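Local coordinates for LRA-12 (Uncultured bacterium, PDB 5AEB), which is a class B3 di-zinc metallo-beta-lactamase with carbapenemase activity, hydrolysing beta-lactam antibiotics at a pair of active-site zinc ions, at residues F72-T75 / D76-I79; M114-G117 / G118-D121; L218-D221 / I222-A225; M249-K252 / G253-S257. One frame throughout, in Å; residues are numbered along the deposited sequence.

Contact 1 of 4, residues F72-T75 / D76-I79; sequences FKLT and DTKI
Thr77 meets the carbonyl oxygen of Leu74 with both its backbone N-H and its hydroxyl, a two-donor grip on the short 3-10 turn that runs into strand 77-81. The hydroxyl bond, Thr77 OG1 to Leu74 O, is the shorter at 2.8 Å and comes in 24° off the carbonyl plane; Thr77 N, at 3.1 Å from Leu74 O, stands well above the same face. OG1 lies beside its own backbone N (chi1 -58°), which brings both donors to one oxygen. One residue back, Asp76 N donates to Lys73 O at 2.9 Å, so two successive i to i+3 bonds define the turn.

Followed outward, the Lys73 chain runs past Asp76 at a slant: CB approaches Asp76 OD2 at 3.3 Å, CG and CD stay near the same oxygen, and CE is the last to come close. The bend at chi3 (63°) leaves NZ 4.6 Å from Asp76 OD2, beyond salt-bridge range. Two waters add to the turn: one donates to both Lys73 O and Thr77 OG1, the other joins Lys73 N to Asp76 OD2. The turn joins helix 60-69 to strand 77-81, and Leu74 packs on helices 60-69 and 93-100.

The lysine and aspartate charges therefore probably attract only at a distance, whereas the specific links are backbone bonds, one threonine hydroxyl and water bridges.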
loop_
_atom_site.group_PDB
_atom_site.type_symbol
_atom_site.label_atom_id
_atom_site.label_comp_id
_atom_site.label_asym_id
_atom_site.label_seq_id
_atom_site.Cartn_x
_atom_site.Cartn_y
_atom_site.Cartn_z
ATOM N N PHE A 72 2.506 -15.776 13.578
ATOM C CA PHE A 72 3.579 -15.852 12.579
ATOM C C PHE A 72 4.888 -15.293 13.125
ATOM O O PHE A 72 4.909 -14.652 14.171
ATOM C CB PHE A 72 3.180 -15.172 11.241
ATOM C CG PHE A 72 1.923 -15.738 10.653
ATOM C CD1 PHE A 72 1.930 -16.994 10.047
ATOM C CD2 PHE A 72 0.721 -15.066 10.783
ATOM C CE1 PHE A 72 0.758 -17.545 9.545
ATOM C CE2 PHE A 72 -0.453 -15.612 10.269
ATOM C CZ PHE A 72 -0.432 -16.847 9.653
ATOM N N LYS A 73 5.975 -15.565 12.416
ATOM C CA LYS A 73 7.306 -15.227 12.888
ATOM C C LYS A 73 7.906 -14.144 12.014
ATOM O O LYS A 73 7.974 -14.290 10.782
ATOM C CB LYS A 73 8.206 -16.460 12.832
ATOM C CG LYS A 73 8.011 -17.454 13.957
ATOM C CD LYS A 73 8.748 -18.753 13.653
ATOM C CE LYS A 73 10.254 -18.547 13.552
ATOM N NZ LYS A 73 10.948 -19.864 13.401
ATOM N N LEU A 74 8.351 -13.069 12.658
ATOM C CA LEU A 74 8.982 -11.959 11.949
ATOM C C LEU A 74 10.198 -12.391 11.091
ATOM O O LEU A 74 10.389 -11.828 9.989
ATOM C CB LEU A 74 9.314 -10.813 12.914
ATOM C CG LEU A 74 9.957 -9.581 12.305
ATOM C CD1 LEU A 74 8.962 -8.769 11.478
ATOM C CD2 LEU A 74 10.620 -8.761 13.406
ATOM N N THR A 75 10.946 -13.420 11.556
ATOM C CA THR A 75 12.093 -13.986 10.819
ATOM C C THR A 75 11.688 -14.784 9.609
ATOM O O THR A 75 12.558 -15.208 8.850
ATOM C CB THR A 75 13.006 -14.947 11.652
ATOM O OG1 THR A 75 12.215 -15.964 12.286
ATOM C CG2 THR A 75 13.840 -14.200 12.667
ATOM N N ASP A 76 10.395 -15.046 9.438
ATOM C CA ASP A 76 9.934 -15.657 8.184
ATOM C C ASP A 76 9.707 -14.627 7.054
ATOM O O ASP A 76 9.329 -15.026 5.967
ATOM C CB ASP A 76 8.672 -16.523 8.396
ATOM C CG ASP A 76 8.977 -17.869 9.118
ATOM O OD1 ASP A 76 9.918 -18.584 8.713
ATOM O OD2 ASP A 76 8.280 -18.211 10.094
ATOM N N THR A 77 9.907 -13.332 7.323
ATOM C CA THR A 77 9.686 -12.269 6.341
ATOM C C THR A 77 10.703 -12.359 5.226
ATOM O O THR A 77 11.898 -12.315 5.484
ATOM C CB THR A 77 9.711 -10.865 6.981
ATOM O OG1 THR A 77 8.713 -10.799 8.000
ATOM C CG2 THR A 77 9.399 -9.780 5.954
ATOM N N LYS A 78 10.241 -12.536 3.991
ATOM C CA LYS A 78 11.167 -12.703 2.864
ATOM C C LYS A 78 11.145 -11.530 1.905
ATOM O O LYS A 78 12.155 -11.215 1.283
ATOM C CB LYS A 78 10.854 -13.967 2.071
ATOM C CG LYS A 78 11.103 -15.299 2.744
ATOM C CD LYS A 78 12.447 -15.448 3.454
ATOM C CE LYS A 78 12.570 -16.888 3.966
ATOM N NZ LYS A 78 12.954 -17.007 5.423
ATOM N N ILE A 79 9.978 -10.897 1.797
ATOM C CA ILE A 79 9.714 -9.853 0.810
ATOM C C ILE A 79 8.962 -8.682 1.462
ATOM O O ILE A 79 8.069 -8.883 2.293
ATOM C CB ILE A 79 8.960 -10.378 -0.436
ATOM C CG1 ILE A 79 9.756 -11.522 -1.099
ATOM C CG2 ILE A 79 8.687 -9.228 -1.419
ATOM C CD1 ILE A 79 9.118 -12.116 -2.348
HETATM O O HOH W 1 6.939 -12.638 8.812
HETATM O O HOH W 2 5.725 -17.135 10.074
#

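Contact 2 of 4, residues M114-G117 / G118-D121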
loop_
_atom_site.group_PDB
_atom_site.type_symbol
_atom_site.label_atom_id
_atom_site.label_comp_id
_atom_site.label_asym_id
_atom_site.label_seq_id
_atom_site.Cartn_x
_atom_site.Cartn_y
_atom_site.Cartn_z
ATOM N N MET A 114 12.529 6.802 -2.925
ATOM C CA MET A 114 12.768 5.891 -1.805
ATOM C C MET A 114 14.207 5.960 -1.314
ATOM O O MET A 114 14.447 6.000 -0.111
ATOM C CB MET A 114 12.419 4.449 -2.172
ATOM C CG MET A 114 10.941 4.160 -2.076
ATOM S SD MET A 114 10.469 2.562 -2.778
ATOM C CE MET A 114 11.146 1.398 -1.589
ATOM N N ALA A 115 15.137 5.976 -2.264
ATOM C CA ALA A 115 16.557 6.070 -1.983
ATOM C C ALA A 115 16.932 7.404 -1.308
ATOM O O ALA A 115 17.923 7.461 -0.565
ATOM C CB ALA A 115 17.358 5.847 -3.266
ATOM N N ASP A 116 16.157 8.468 -1.531
ATOM C CA ASP A 116 16.445 9.744 -0.815
ATOM C C ASP A 116 15.468 10.099 0.303
ATOM O O ASP A 116 15.469 11.229 0.786
ATOM C CB ASP A 116 16.622 10.942 -1.766
ATOM C CG ASP A 116 15.358 11.263 -2.553
ATOM O OD1 ASP A 116 14.219 11.218 -1.990
ATOM O OD2 ASP A 116 15.506 11.572 -3.762
ATOM N N GLY A 117 14.638 9.145 0.707
ATOM C CA GLY A 117 13.710 9.391 1.807
ATOM C C GLY A 117 12.654 10.466 1.560
ATOM O O GLY A 117 12.122 11.051 2.520
ATOM N N GLY A 118 12.336 10.727 0.292
ATOM C CA GLY A 118 11.233 11.640 -0.056
ATOM C C GLY A 118 11.658 13.078 -0.327
ATOM O O GLY A 118 10.824 13.930 -0.618
ATOM N N SER A 119 12.957 13.353 -0.234
ATOM C CA SER A 119 13.466 14.701 -0.491
ATOM C C SER A 119 13.383 15.135 -1.969
ATOM O O SER A 119 13.414 16.323 -2.258
ATOM C CB SER A 119 14.899 14.872 0.049
ATOM O OG SER A 119 15.840 14.458 -0.908
ATOM N N SER A 120 13.313 14.190 -2.898
ATOM C CA SER A 120 12.998 14.540 -4.283
ATOM C C SER A 120 11.492 14.333 -4.619
ATOM O O SER A 120 11.104 14.367 -5.799
ATOM C CB SER A 120 13.860 13.743 -5.243
ATOM O OG SER A 120 13.483 12.375 -5.249
ATOM N N ASP A 121 10.661 14.117 -3.596
ATOM C CA ASP A 121 9.217 13.979 -3.813
ATOM C C ASP A 121 8.660 15.174 -4.624
ATOM O O ASP A 121 8.869 16.320 -4.242
ATOM C CB ASP A 121 8.483 13.837 -2.469
ATOM C CG ASP A 121 6.970 13.594 -2.633
ATOM O OD1 ASP A 121 6.291 14.410 -3.285
ATOM O OD2 ASP A 121 6.446 12.592 -2.090
#
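The carboxylate of Asp116 is turned across the mouth of the turn, toward Gly118 and Ser120, and its two oxygens do different work. OD2 receives the hydroxyl of Ser120, with Ser120 OG 2.6 Å from Asp116 OD2, on the syn lone pair. OD1 serves backbone instead: Ser120 N donates to Asp116 OD1 at 3.2 Å in a nearly straight bond (169°), arriving 52° out of the carboxylate plane, while Gly118 N gives a weak, bent bond to the same oxygen. Ser120 thus holds both carboxylate oxygens, by side chain and by backbone.

Asp116 CG lies between its own backbone N and carbonyl carbon (chi1 63°), which swings the group over the residues that follow. Ser120 OG adopts the corresponding rotation and points back to OD2. Ser119 sets its hydroxyl beside the carboxylate, OG being 3.6 Å from Asp116 CG, and its N makes a weak 3.4 Å bond back to Asp116 O. That carbonyl also accepts from Ser129 OG.

Gly117 and Gly118 both have positive phi and form the corner of a type I' turn from Asp116 to Ser119, overlapped by a type I turn from Gly118 to Asp121. The following loop passes the zinc site: Asp121 touches the zinc ligand His86. Gly117 is the C-prime residue of a Schellman motif that ends helix 111-115, with Gly118 N bonded to Val113 O and Gly117 N to Met114 O, followed by a turn whose amides and Ser120 hydroxyl bond to the Asp116 carboxylate.

Contact 3 of 4, residues L218-D221 / I222-A225; sequences LSFD and IWVA
From Phe220, which is almost fully extended, the backbone turns at Asp221 (psi -40°) and is extended again from Ile222, so Phe220 and Trp223 come out on the same side of the bend. Their side chains lie next to each other and point the same way. The touching atom of the phenylalanine is CE1, which sits 3.5 Å from Trp223 CB and 3.8 Å from Trp223 CD1; CZ reaches only as far as the same CB. The phenyl and the five-membered ring of the indole are inclined at 56° with centroids 5.7 Å apart, too oblique for a stack or an edge-to-face pair, so this is apolar packing of a ring on the root of its neighbour. Both side chains place CG between the backbone N and the carbonyl carbon (chi1 48° for Phe220), and this shared rotation brings them abreast.

Phe220 CD1 also lies 3.6 Å from Ile222 O. Ile222 itself leaves on the other side and packs on Ile181 and Phe248. The carboxylate of Asp221 is turned away from the strand segment, to Arg180, whose backbone N donates to OD2, and the indole NE1 donates to Asp250 O.

Strand 222-225 is the outermost of its five-stranded sheet within this chain and runs parallel to 178-184, bonding to it through Arg180, Leu182 and Ala184. Helix 251-267 covers the aromatic pair: Tyr254 meets both rings edge-to-face, and Phe220 also packs on Leu182 of the adjoining strand.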
loop_
_atom_site.group_PDB
_atom_site.type_symbol
_atom_site.label_atom_id
_atom_site.label_comp_id
_atom_site.label_asym_id
_atom_site.label_seq_id
_atom_site.Cartn_x
_atom_site.Cartn_y
_atom_site.Cartn_z
ATOM N N LEU A 218 -10.106 -3.251 -13.877
ATOM C CA LEU A 218 -9.605 -4.387 -13.118
ATOM C C LEU A 218 -10.787 -5.246 -12.611
ATOM O O LEU A 218 -11.862 -4.706 -12.328
ATOM C CB LEU A 218 -8.790 -3.895 -11.937
ATOM C CG LEU A 218 -7.411 -3.310 -12.296
ATOM C CD1 LEU A 218 -6.691 -2.753 -11.087
ATOM C CD2 LEU A 218 -6.569 -4.375 -12.991
ATOM N N SER A 219 -10.598 -6.563 -12.529
ATOM C CA SER A 219 -11.549 -7.416 -11.804
ATOM C C SER A 219 -10.903 -8.254 -10.688
ATOM O O SER A 219 -9.749 -8.711 -10.801
ATOM C CB SER A 219 -12.390 -8.288 -12.747
ATOM O OG SER A 219 -11.557 -8.879 -13.696
ATOM N N PHE A 220 -11.691 -8.438 -9.621
ATOM C CA PHE A 220 -11.250 -9.040 -8.368
ATOM C C PHE A 220 -12.518 -9.303 -7.514
ATOM O O PHE A 220 -13.622 -8.745 -7.790
ATOM C CB PHE A 220 -10.325 -8.051 -7.619
ATOM C CG PHE A 220 -10.899 -6.659 -7.545
ATOM C CD1 PHE A 220 -11.831 -6.320 -6.553
ATOM C CD2 PHE A 220 -10.542 -5.694 -8.497
ATOM C CE1 PHE A 220 -12.408 -5.039 -6.524
ATOM C CE2 PHE A 220 -11.107 -4.427 -8.453
ATOM C CZ PHE A 220 -12.046 -4.092 -7.481
ATOM N N ASP A 221 -12.341 -10.108 -6.477
ATOM C CA ASP A 221 -13.395 -10.431 -5.539
ATOM C C ASP A 221 -13.349 -9.448 -4.371
ATOM O O ASP A 221 -14.384 -8.982 -3.914
ATOM C CB ASP A 221 -13.190 -11.863 -5.048
ATOM C CG ASP A 221 -13.310 -12.884 -6.181
ATOM O OD1 ASP A 221 -14.353 -12.816 -6.905
ATOM O OD2 ASP A 221 -12.389 -13.725 -6.381
ATOM N N ILE A 222 -12.130 -9.123 -3.929
ATOM C CA ILE A 222 -11.868 -8.285 -2.761
ATOM C C ILE A 222 -10.837 -7.197 -3.094
ATOM O O ILE A 222 -9.827 -7.458 -3.773
ATOM C CB ILE A 222 -11.345 -9.154 -1.582
ATOM C CG1 ILE A 222 -12.455 -10.142 -1.135
ATOM C CG2 ILE A 222 -10.765 -8.298 -0.443
ATOM C CD1 ILE A 222 -11.965 -11.166 -0.134
ATOM N N TRP A 223 -11.132 -5.969 -2.677
ATOM C CA TRP A 223 -10.179 -4.894 -2.794
ATOM C C TRP A 223 -9.901 -4.343 -1.428
ATOM O O TRP A 223 -10.809 -4.247 -0.556
ATOM C CB TRP A 223 -10.652 -3.797 -3.732
ATOM C CG TRP A 223 -11.827 -2.975 -3.245
ATOM C CD1 TRP A 223 -13.156 -3.368 -3.177
ATOM C CD2 TRP A 223 -11.817 -1.579 -2.762
ATOM N NE1 TRP A 223 -13.933 -2.364 -2.686
ATOM C CE2 TRP A 223 -13.197 -1.259 -2.422
ATOM C CE3 TRP A 223 -10.833 -0.603 -2.586
ATOM C CZ2 TRP A 223 -13.572 -0.010 -1.915
ATOM C CZ3 TRP A 223 -11.218 0.651 -2.093
ATOM C CH2 TRP A 223 -12.561 0.941 -1.771
ATOM N N VAL A 224 -8.649 -4.007 -1.216
ATOM C CA VAL A 224 -8.275 -3.264 -0.030
ATOM C C VAL A 224 -7.437 -2.081 -0.496
ATOM O O VAL A 224 -7.079 -1.999 -1.684
ATOM C CB VAL A 224 -7.493 -4.139 0.978
ATOM C CG1 VAL A 224 -8.362 -5.288 1.489
ATOM C CG2 VAL A 224 -6.232 -4.665 0.308
ATOM N N ALA A 225 -7.100 -1.172 0.416
ATOM C CA ALA A 225 -6.404 0.044 -0.003
ATOM C C ALA A 225 -5.286 0.423 0.965
ATOM O O ALA A 225 -5.064 -0.271 1.957
ATOM C CB ALA A 225 -7.401 1.189 -0.220
#

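Contact 4 of 4, residues M249-K252 / G253-S257; sequences MDRK and GYDES
Arg251 grips Asp255 side-on one helical turn ahead, while its guanidinium lies against the ring of Tyr254. NE donates to Asp255 OD2 at 3.2 Å, a straight bond that lies within 5° of the guanidinium plane, and NH2 reaches the syn lone pair of Asp255 OD1 at 3.0 Å. Tyr254 CD2 sits 3.8 Å above the centre of one guanidinium face, with the ring and guanidinium planes 62° apart. The bend at chi2 (62°) turns the arginine forward along the helix, toward Asp255. Its far nitrogens are held as well, NH1 by Leu218 O and NH2 by Lys216 O, and Tyr254 OH donates to Met215 O; this is the packed, inward part.

The outer side is looser. Lys252 and Glu256 are exposed, and a single salt bridge joins them, Lys252 NZ lying 2.9 Å from Glu256 OE2 and above the carboxylate plane. At the start of the helix, Asp250 occupies the N-cap: its OD1 accepts from Gly253 N at 2.9 Å, and its OD2 pairs with Lys236.

Two i to i+4 ion pairs thus probably reinforce the opening turns of helix 251-267, beside the backbone bond Asp255 N to Arg251 O at 2.9 Å. The N-cap carboxylate probably also interacts favourably with the helix dipole. With Asp255, Leu218 O and Lys216 O as acceptors, the arginine is probably less mobile than the lysine, which meets one carboxylate here.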
loop_
_atom_site.group_PDB
_atom_site.type_symbol
_atom_site.label_atom_id
_atom_site.label_comp_id
_atom_site.label_asym_id
_atom_site.label_seq_id
_atom_site.Cartn_x
_atom_site.Cartn_y
_atom_site.Cartn_z
ATOM N N MET A 249 -16.072 -8.000 -0.112
ATOM C CA MET A 249 -16.562 -7.978 -1.473
ATOM C C MET A 249 -17.431 -6.726 -1.627
ATOM O O MET A 249 -18.477 -6.603 -0.979
ATOM C CB MET A 249 -17.311 -9.264 -1.796
ATOM C CG MET A 249 -16.423 -10.519 -1.850
ATOM S SD MET A 249 -17.411 -12.013 -2.259
ATOM C CE MET A 249 -16.101 -13.231 -2.114
ATOM N N ASP A 250 -16.991 -5.781 -2.460
ATOM C CA ASP A 250 -17.589 -4.430 -2.457
ATOM C C ASP A 250 -17.238 -3.689 -3.737
ATOM O O ASP A 250 -16.571 -2.650 -3.715
ATOM C CB ASP A 250 -17.119 -3.656 -1.192
ATOM C CG ASP A 250 -17.722 -2.250 -1.073
ATOM O OD1 ASP A 250 -18.846 -2.013 -1.580
ATOM O OD2 ASP A 250 -17.061 -1.354 -0.483
ATOM N N ARG A 251 -17.683 -4.230 -4.866
ATOM C CA ARG A 251 -17.442 -3.586 -6.116
ATOM C C ARG A 251 -18.035 -2.175 -6.174
ATOM O O ARG A 251 -17.365 -1.253 -6.663
ATOM C CB ARG A 251 -17.910 -4.468 -7.275
ATOM C CG ARG A 251 -17.572 -3.914 -8.649
ATOM C CD ARG A 251 -16.082 -3.788 -8.873
ATOM N NE ARG A 251 -15.832 -2.830 -9.956
ATOM C CZ ARG A 251 -14.844 -2.929 -10.839
ATOM N NH1 ARG A 251 -13.971 -3.939 -10.782
ATOM N NH2 ARG A 251 -14.710 -1.986 -11.769
ATOM N N LYS A 252 -19.250 -1.996 -5.644
ATOM C CA LYS A 252 -19.896 -0.669 -5.609
ATOM C C LYS A 252 -19.002 0.339 -4.883
ATOM O O LYS A 252 -18.829 1.459 -5.366
ATOM C CB LYS A 252 -21.293 -0.688 -4.949
ATOM C CG LYS A 252 -22.073 0.602 -5.201
ATOM C CD LYS A 252 -23.489 0.631 -4.642
ATOM C CE LYS A 252 -23.495 0.313 -3.161
ATOM N NZ LYS A 252 -22.740 1.306 -2.377
ATOM N N GLY A 253 -18.427 -0.073 -3.739
ATOM C CA GLY A 253 -17.560 0.821 -2.963
ATOM C C GLY A 253 -16.366 1.293 -3.781
ATOM O O GLY A 253 -16.019 2.469 -3.785
ATOM N N TYR A 254 -15.747 0.350 -4.481
ATOM C CA TYR A 254 -14.619 0.602 -5.354
ATOM C C TYR A 254 -14.956 1.582 -6.506
ATOM O O TYR A 254 -14.249 2.582 -6.717
ATOM C CB TYR A 254 -14.112 -0.731 -5.886
ATOM C CG TYR A 254 -12.916 -0.679 -6.809
ATOM C CD1 TYR A 254 -11.619 -0.595 -6.289
ATOM C CD2 TYR A 254 -13.077 -0.767 -8.196
ATOM C CE1 TYR A 254 -10.516 -0.584 -7.119
ATOM C CE2 TYR A 254 -11.976 -0.768 -9.050
ATOM C CZ TYR A 254 -10.693 -0.660 -8.496
ATOM O OH TYR A 254 -9.563 -0.672 -9.298
ATOM N N ASP A 255 -16.028 1.266 -7.233
ATOM C CA ASP A 255 -16.561 2.136 -8.266
ATOM C C ASP A 255 -16.946 3.528 -7.740
ATOM O O ASP A 255 -16.646 4.508 -8.405
ATOM C CB ASP A 255 -17.735 1.469 -9.010
ATOM C CG ASP A 255 -17.296 0.296 -9.920
ATOM O OD1 ASP A 255 -16.175 0.308 -10.500
ATOM O OD2 ASP A 255 -18.114 -0.643 -10.090
ATOM N N GLU A 256 -17.602 3.621 -6.578
ATOM C CA GLU A 256 -17.980 4.934 -6.016
ATOM C C GLU A 256 -16.708 5.751 -5.751
ATOM O O GLU A 256 -16.644 6.949 -6.043
ATOM C CB GLU A 256 -18.771 4.815 -4.697
ATOM C CG GLU A 256 -20.276 4.672 -4.835
ATOM C CD GLU A 256 -20.974 4.217 -3.542
ATOM O OE1 GLU A 256 -20.332 4.181 -2.465
ATOM O OE2 GLU A 256 -22.170 3.866 -3.600
ATOM N N SER A 257 -15.696 5.079 -5.215
ATOM C CA SER A 257 -14.461 5.718 -4.876
ATOM C C SER A 257 -13.738 6.221 -6.150
ATOM O O SER A 257 -13.239 7.357 -6.183
ATOM C CB SER A 257 -13.607 4.755 -4.058
ATOM O OG SER A 257 -12.352 5.302 -3.813
#

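How the contacts relate
Contacts 1 and 4 lie at the surface, contacts 2 and 3 are partly buried, and all four are local, at turns, bends or helix ends. Contacts 3 and 4 hold neighbouring elements: their centres are 9 Å apart, and helix 251-267 meets the loop and strand of 218-225 through two side-chain-to-carbonyl bonds and the packing of Trp223 CZ2 on Tyr254 N at 3.4 Å. The others stand apart, with contacts 1 and 2 both about 32 Å, centre to centre, from contact 4. Chemistry follows place: apolar rings dominate contact 3, charge pairs contact 4, backbone and water bonds contact 1, and carboxylate bonds to amides and a hydroxyl contact 2.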